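PDB 2RA8: uncharacterized protein Q64V53_BACFR from Bacteroides fragilis, which is of unknown function but joins an N-terminal WGR domain, a module that in other proteins takes part in nucleic-acid binding, to a leucine-rich-repeat domain. Local coordinates for residues 140-145 with 173-178; 166-171 with 190-195. All coordinates share one frame; numbering follows the deposited sequence.

Contact 1 of 2, residues 140-145 with 173-178; sequences HFEGLF and LLNNLK
Gly143, Leu144 and Phe145 pair in parallel with Asn176, Leu177 and Lys178, a contact between neighbouring strands 143-146 and 176-180 in the long parallel sheet of the leucine-rich-repeat domain. The strand axes diverge by only 4°. The main-chain ladder starts one residue before the strands proper, where the carbonyl oxygen of Glu142 takes two N-H groups. Asn175 N approaches Glu142 O in an almost straight bond of 2.8 Å, tilted out of the carbonyl plane, while Asn176 N lies in that plane, at a longer 3.2 Å from Glu142 O. Further on, Leu144 uses both its polar backbone atoms: Leu144 N donates to Asn176 O at 2.9 Å, and its O accepts from Lys178 N.

On the sheet face that carries Phe145, the extended Lys178 chain runs obliquely over the ring. Lys178 CD stands nearly above the middle, 3.9 Å from the Phe145 centroid, in a CH-pi contact, and Lys178 NZ follows at 4.4 Å from that centroid, still over the face, as a cation-pi partner. Their pairing in register puts both residues on one face, and matching first torsions (Phe145 chi1 179°, Lys178 chi1 -177°) turn both chains the same way, so that they overlap. On the other face the contact is made by leucines. Leu174, from the loop before its strand, brings CD1 to within 3.8 Å of Leu144 CB and lays CD2 against the backbone, 3.3 Å from Gly143 N. Leu174 and Leu177 also meet Leu168 of helix 165-169, whereas Leu144 packs on Ile112 of strand 111-114. The two faces thus differ in chemistry: leucines interlock on one, while on the other Lys178 lays methylenes and ammonium on an aromatic ring, with Glu199 of the next strand touching the lysine and probably tempering its charge.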
loop_
_atom_site.group_PDB
_atom_site.type_symbol
_atom_site.label_atom_id
_atom_site.label_comp_id
_atom_site.label_asym_id
_atom_site.label_seq_id
_atom_site.Cartn_x
_atom_site.Cartn_y
_atom_site.Cartn_z
ATOM N N HIS A 140 11.180 -30.276 0.621
ATOM C CA HIS A 140 11.991 -29.540 -0.348
ATOM C C HIS A 140 12.032 -28.020 -0.253
ATOM O O HIS A 140 12.933 -27.386 -0.801
ATOM C CB HIS A 140 11.571 -29.919 -1.783
ATOM C CG HIS A 140 10.255 -29.344 -2.215
ATOM N ND1 HIS A 140 9.042 -29.879 -1.835
ATOM C CD2 HIS A 140 9.966 -28.292 -3.019
ATOM C CE1 HIS A 140 8.062 -29.184 -2.392
ATOM N NE2 HIS A 140 8.597 -28.215 -3.116
ATOM N N PHE A 141 11.070 -27.421 0.435
ATOM C CA PHE A 141 11.022 -25.965 0.528
ATOM C C PHE A 141 12.226 -25.269 1.143
ATOM O O PHE A 141 12.817 -25.737 2.122
ATOM C CB PHE A 141 9.742 -25.549 1.249
ATOM C CG PHE A 141 8.523 -25.668 0.399
ATOM C CD1 PHE A 141 8.252 -24.721 -0.577
ATOM C CD2 PHE A 141 7.653 -26.736 0.551
ATOM C CE1 PHE A 141 7.136 -24.835 -1.383
ATOM C CE2 PHE A 141 6.529 -26.854 -0.259
ATOM C CZ PHE A 141 6.275 -25.905 -1.223
ATOM N N GLU A 142 12.596 -24.138 0.546
ATOM C CA GLU A 142 13.732 -23.354 1.001
ATOM C C GLU A 142 13.300 -22.058 1.635
ATOM O O GLU A 142 14.092 -21.382 2.286
ATOM C CB GLU A 142 14.664 -23.060 -0.179
ATOM C CG GLU A 142 15.034 -24.323 -0.958
ATOM C CD GLU A 142 16.048 -24.078 -2.042
ATOM O OE1 GLU A 142 16.111 -22.934 -2.544
ATOM O OE2 GLU A 142 16.768 -25.032 -2.402
ATOM N N GLY A 143 12.038 -21.695 1.439
ATOM C CA GLY A 143 11.537 -20.468 2.022
ATOM C C GLY A 143 10.117 -20.638 2.512
ATOM O O GLY A 143 9.302 -21.266 1.848
ATOM N N LEU A 144 9.821 -20.078 3.681
ATOM C CA LEU A 144 8.495 -20.159 4.272
ATOM C C LEU A 144 8.073 -18.833 4.867
ATOM O O LEU A 144 8.773 -18.267 5.705
ATOM C CB LEU A 144 8.466 -21.224 5.380
ATOM C CG LEU A 144 7.203 -21.261 6.264
ATOM C CD1 LEU A 144 5.980 -21.577 5.402
ATOM C CD2 LEU A 144 7.369 -22.300 7.367
ATOM N N PHE A 145 6.923 -18.330 4.425
ATOM C CA PHE A 145 6.371 -17.080 4.944
ATOM C C PHE A 145 5.080 -17.525 5.552
ATOM O O PHE A 145 4.099 -17.742 4.851
ATOM C CB PHE A 145 6.113 -16.073 3.803
ATOM C CG PHE A 145 5.525 -14.749 4.250
ATOM C CD1 PHE A 145 5.336 -14.443 5.596
ATOM C CD2 PHE A 145 5.153 -13.808 3.299
ATOM C CE1 PHE A 145 4.779 -13.212 5.979
ATOM C CE2 PHE A 145 4.597 -12.575 3.674
ATOM C CZ PHE A 145 4.412 -12.281 5.014
ATOM N N LEU A 173 15.342 -28.115 4.666
ATOM C CA LEU A 173 16.041 -27.336 3.643
ATOM C C LEU A 173 15.734 -25.850 3.677
ATOM O O LEU A 173 16.299 -25.076 2.901
ATOM C CB LEU A 173 15.732 -27.905 2.247
ATOM C CG LEU A 173 16.770 -28.832 1.571
ATOM C CD1 LEU A 173 17.467 -29.716 2.590
ATOM C CD2 LEU A 173 16.071 -29.673 0.498
ATOM N N LEU A 174 14.856 -25.437 4.587
ATOM C CA LEU A 174 14.497 -24.022 4.720
ATOM C C LEU A 174 15.682 -23.166 5.082
ATOM O O LEU A 174 16.457 -23.521 5.976
ATOM C CB LEU A 174 13.451 -23.820 5.817
ATOM C CG LEU A 174 11.977 -24.058 5.515
ATOM C CD1 LEU A 174 11.153 -23.626 6.724
ATOM C CD2 LEU A 174 11.568 -23.265 4.278
ATOM N N ASN A 175 15.843 -22.039 4.394
ATOM C CA ASN A 175 16.927 -21.120 4.714
ATOM C C ASN A 175 16.407 -19.718 4.932
ATOM O O ASN A 175 17.122 -18.866 5.447
ATOM C CB ASN A 175 18.021 -21.111 3.625
ATOM C CG ASN A 175 17.507 -20.680 2.262
ATOM O OD1 ASN A 175 16.844 -19.649 2.125
ATOM N ND2 ASN A 175 17.831 -21.464 1.238
ATOM N N ASN A 176 15.144 -19.486 4.575
ATOM C CA ASN A 176 14.509 -18.172 4.729
ATOM C C ASN A 176 13.172 -18.334 5.436
ATOM O O ASN A 176 12.228 -18.887 4.879
ATOM C CB ASN A 176 14.317 -17.541 3.346
ATOM C CG ASN A 176 13.799 -16.114 3.411
ATOM O OD1 ASN A 176 13.739 -15.423 2.396
ATOM N ND2 ASN A 176 13.419 -15.671 4.599
ATOM N N LEU A 177 13.085 -17.848 6.671
ATOM C CA LEU A 177 11.870 -17.981 7.474
ATOM C C LEU A 177 11.318 -16.633 7.847
ATOM O O LEU A 177 12.024 -15.786 8.400
ATOM C CB LEU A 177 12.170 -18.742 8.764
ATOM C CG LEU A 177 11.186 -19.726 9.394
ATOM C CD1 LEU A 177 11.553 -19.824 10.853
ATOM C CD2 LEU A 177 9.742 -19.308 9.244
ATOM N N LYS A 178 10.040 -16.444 7.558
ATOM C CA LYS A 178 9.358 -15.197 7.848
ATOM C C LYS A 178 8.028 -15.574 8.443
ATOM O O LYS A 178 7.289 -16.378 7.866
ATOM C CB LYS A 178 9.165 -14.423 6.552
ATOM C CG LYS A 178 8.539 -13.051 6.677
ATOM C CD LYS A 178 8.600 -12.384 5.310
ATOM C CE LYS A 178 7.930 -11.034 5.287
ATOM N NZ LYS A 178 8.071 -10.465 3.916
#

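Contact 2 of 2, residues 166-171 with 190-195; sequences PVLDAM and KPRPNL
Asp169 of helix 165-169 meets Lys190 and Arg192 of the loop leading to strand 197-201, and the three form a salt-bridge network that illustrates how one carboxylate can tie a helix to a loop. The ionic part divides neatly between the two oxygens. Asp169 OD2 receives Lys190 NZ at 2.6 Å through its syn lone pair, which faces OD1. Asp169 OD1 takes Arg192 NH2 at 2.9 Å, met nearly along the C-O axis, and the oxygen lies only 6° out of the guanidinium plane. Arg192 NH1 adds a weak bond to Asp169 OD1 at 3.4 Å. Because NH2, and weakly NH1, turn to the same oxygen and the two planes are turned 36° apart, this is not the two-oxygen, side-on pairing often seen between arginine and carboxylate.

Apolar packing holds the guanidinium from its flat sides. Leu168 CB sits over one face, 3.7 Å from Arg192 NH2, Leu168 CD1 lies 3.9 Å from Arg192 NE, and the Leu168 side chain crosses that of Arg192 at about a right angle. Lys190 CB lies above the opposite face, toward the rim. The Arg192 chain, extended from CG to NE, carries the charged group across to the helix.

Further bonds secure the cations: Arg192 NH1 donates to Ile187 O, and Lys190 NZ bonds Ser165 OG. Helix 125-132 covers another side of helix 165-169 through Val167, while backbone bonds of Lys190 and Arg192 to Asp217 join the loop to the chain between helix 207-215 and strand 223-227.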
loop_
_atom_site.group_PDB
_atom_site.type_symbol
_atom_site.label_atom_id
_atom_site.label_comp_id
_atom_site.label_asym_id
_atom_site.label_seq_id
_atom_site.Cartn_x
_atom_site.Cartn_y
_atom_site.Cartn_z
ATOM N N PRO A 166 7.515 -28.124 15.034
ATOM C CA PRO A 166 7.385 -29.358 14.249
ATOM C C PRO A 166 7.346 -29.109 12.759
ATOM O O PRO A 166 7.768 -29.956 11.966
ATOM C CB PRO A 166 6.081 -29.960 14.765
ATOM C CG PRO A 166 6.047 -29.500 16.190
ATOM C CD PRO A 166 6.454 -28.047 16.053
ATOM N N VAL A 167 6.830 -27.945 12.372
ATOM C CA VAL A 167 6.746 -27.573 10.964
ATOM C C VAL A 167 8.129 -27.273 10.451
ATOM O O VAL A 167 8.491 -27.689 9.352
ATOM C CB VAL A 167 5.831 -26.338 10.763
ATOM C CG1 VAL A 167 5.914 -25.846 9.326
ATOM C CG2 VAL A 167 4.391 -26.713 11.100
ATOM N N LEU A 168 8.919 -26.557 11.244
ATOM C CA LEU A 168 10.278 -26.242 10.845
ATOM C C LEU A 168 11.097 -27.525 10.775
ATOM O O LEU A 168 12.001 -27.642 9.948
ATOM C CB LEU A 168 10.917 -25.255 11.835
ATOM C CG LEU A 168 10.184 -23.902 11.989
ATOM C CD1 LEU A 168 10.927 -23.041 12.991
ATOM C CD2 LEU A 168 10.083 -23.183 10.645
ATOM N N ASP A 169 10.778 -28.499 11.629
ATOM C CA ASP A 169 11.509 -29.770 11.620
ATOM C C ASP A 169 11.220 -30.569 10.367
ATOM O O ASP A 169 12.066 -31.338 9.916
ATOM C CB ASP A 169 11.159 -30.628 12.849
ATOM C CG ASP A 169 11.630 -30.004 14.163
ATOM O OD1 ASP A 169 12.466 -29.073 14.131
ATOM O OD2 ASP A 169 11.164 -30.459 15.231
ATOM N N ALA A 170 10.022 -30.396 9.809
ATOM C CA ALA A 170 9.614 -31.088 8.580
ATOM C C ALA A 170 10.169 -30.416 7.313
ATOM O O ALA A 170 10.010 -30.928 6.204
ATOM C CB ALA A 170 8.073 -31.159 8.504
HETATM N N MSE A 171 10.829 -29.273 7.473
HETATM C CA MSE A 171 11.408 -28.559 6.341
HETATM C C MSE A 171 12.858 -28.306 6.622
HETATM O O MSE A 171 13.266 -27.184 6.900
HETATM C CB MSE A 171 10.671 -27.232 6.133
HETATM C CG MSE A 171 9.215 -27.443 5.800
HETATM SE SE MSE A 171 8.327 -25.778 5.243
HETATM C CE MSE A 171 6.577 -26.125 5.936
ATOM N N LYS A 190 16.054 -25.589 19.270
ATOM C CA LYS A 190 16.811 -26.654 18.632
ATOM C C LYS A 190 17.865 -26.085 17.740
ATOM O O LYS A 190 17.836 -24.900 17.389
ATOM C CB LYS A 190 15.876 -27.535 17.790
ATOM C CG LYS A 190 14.741 -28.172 18.584
ATOM C CD LYS A 190 13.685 -28.803 17.684
ATOM C CE LYS A 190 12.635 -29.521 18.531
ATOM N NZ LYS A 190 11.484 -30.048 17.748
ATOM N N PRO A 191 18.863 -26.903 17.386
ATOM C CA PRO A 191 19.867 -26.321 16.503
ATOM C C PRO A 191 19.275 -26.294 15.115
ATOM O O PRO A 191 18.665 -27.270 14.672
ATOM C CB PRO A 191 21.053 -27.274 16.645
ATOM C CG PRO A 191 20.417 -28.579 17.038
ATOM C CD PRO A 191 19.335 -28.163 17.986
ATOM N N ARG A 192 19.407 -25.161 14.435
ATOM C CA ARG A 192 18.882 -25.031 13.083
ATOM C C ARG A 192 19.891 -24.370 12.207
ATOM O O ARG A 192 19.740 -23.212 11.816
ATOM C CB ARG A 192 17.584 -24.225 13.079
ATOM C CG ARG A 192 16.461 -24.896 13.843
ATOM C CD ARG A 192 15.181 -24.112 13.670
ATOM N NE ARG A 192 14.151 -24.522 14.611
ATOM C CZ ARG A 192 13.531 -25.693 14.586
ATOM N NH1 ARG A 192 12.602 -25.962 15.494
ATOM N NH2 ARG A 192 13.833 -26.589 13.653
ATOM N N PRO A 193 20.965 -25.096 11.880
ATOM C CA PRO A 193 22.004 -24.532 11.028
ATOM C C PRO A 193 21.532 -24.266 9.614
ATOM O O PRO A 193 22.231 -23.620 8.830
ATOM C CB PRO A 193 23.111 -25.591 11.097
ATOM C CG PRO A 193 22.336 -26.871 11.247
ATOM C CD PRO A 193 21.294 -26.482 12.272
ATOM N N ASN A 194 20.343 -24.753 9.278
ATOM C CA ASN A 194 19.811 -24.541 7.931
ATOM C C ASN A 194 19.340 -23.125 7.692
ATOM O O ASN A 194 19.439 -22.619 6.570
ATOM C CB ASN A 194 18.655 -25.525 7.635
ATOM C CG ASN A 194 17.501 -25.407 8.629
ATOM O OD1 ASN A 194 16.359 -25.126 8.248
ATOM N ND2 ASN A 194 17.792 -25.635 9.901
ATOM N N LEU A 195 18.847 -22.466 8.739
ATOM C CA LEU A 195 18.328 -21.090 8.616
ATOM C C LEU A 195 19.347 -20.000 8.354
ATOM O O LEU A 195 20.333 -19.860 9.088
ATOM C CB LEU A 195 17.530 -20.705 9.878
ATOM C CG LEU A 195 16.111 -21.234 10.112
ATOM C CD1 LEU A 195 16.113 -22.743 10.146
ATOM C CD2 LEU A 195 15.578 -20.696 11.442
#

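Contact 1 lies in the parallel sheet, contact 2 between a helix and a loop beside it, and their centres are 9 Å apart. They interleave along the chain: helix 165-169 lies on the connection between the two strands of contact 1, and the loop 190-195 follows the second of them on the way to strand 197-201. Leu168 of contact 2 reaches the leucines of contact 1. Leu168 CD2 comes 3.7 Å from Leu177 CD1 and 4.1 Å from Leu174 CD1. One leucine thus borders both an aliphatic layer on the helix-facing side of the strands and a charged network farther from the chain's centre.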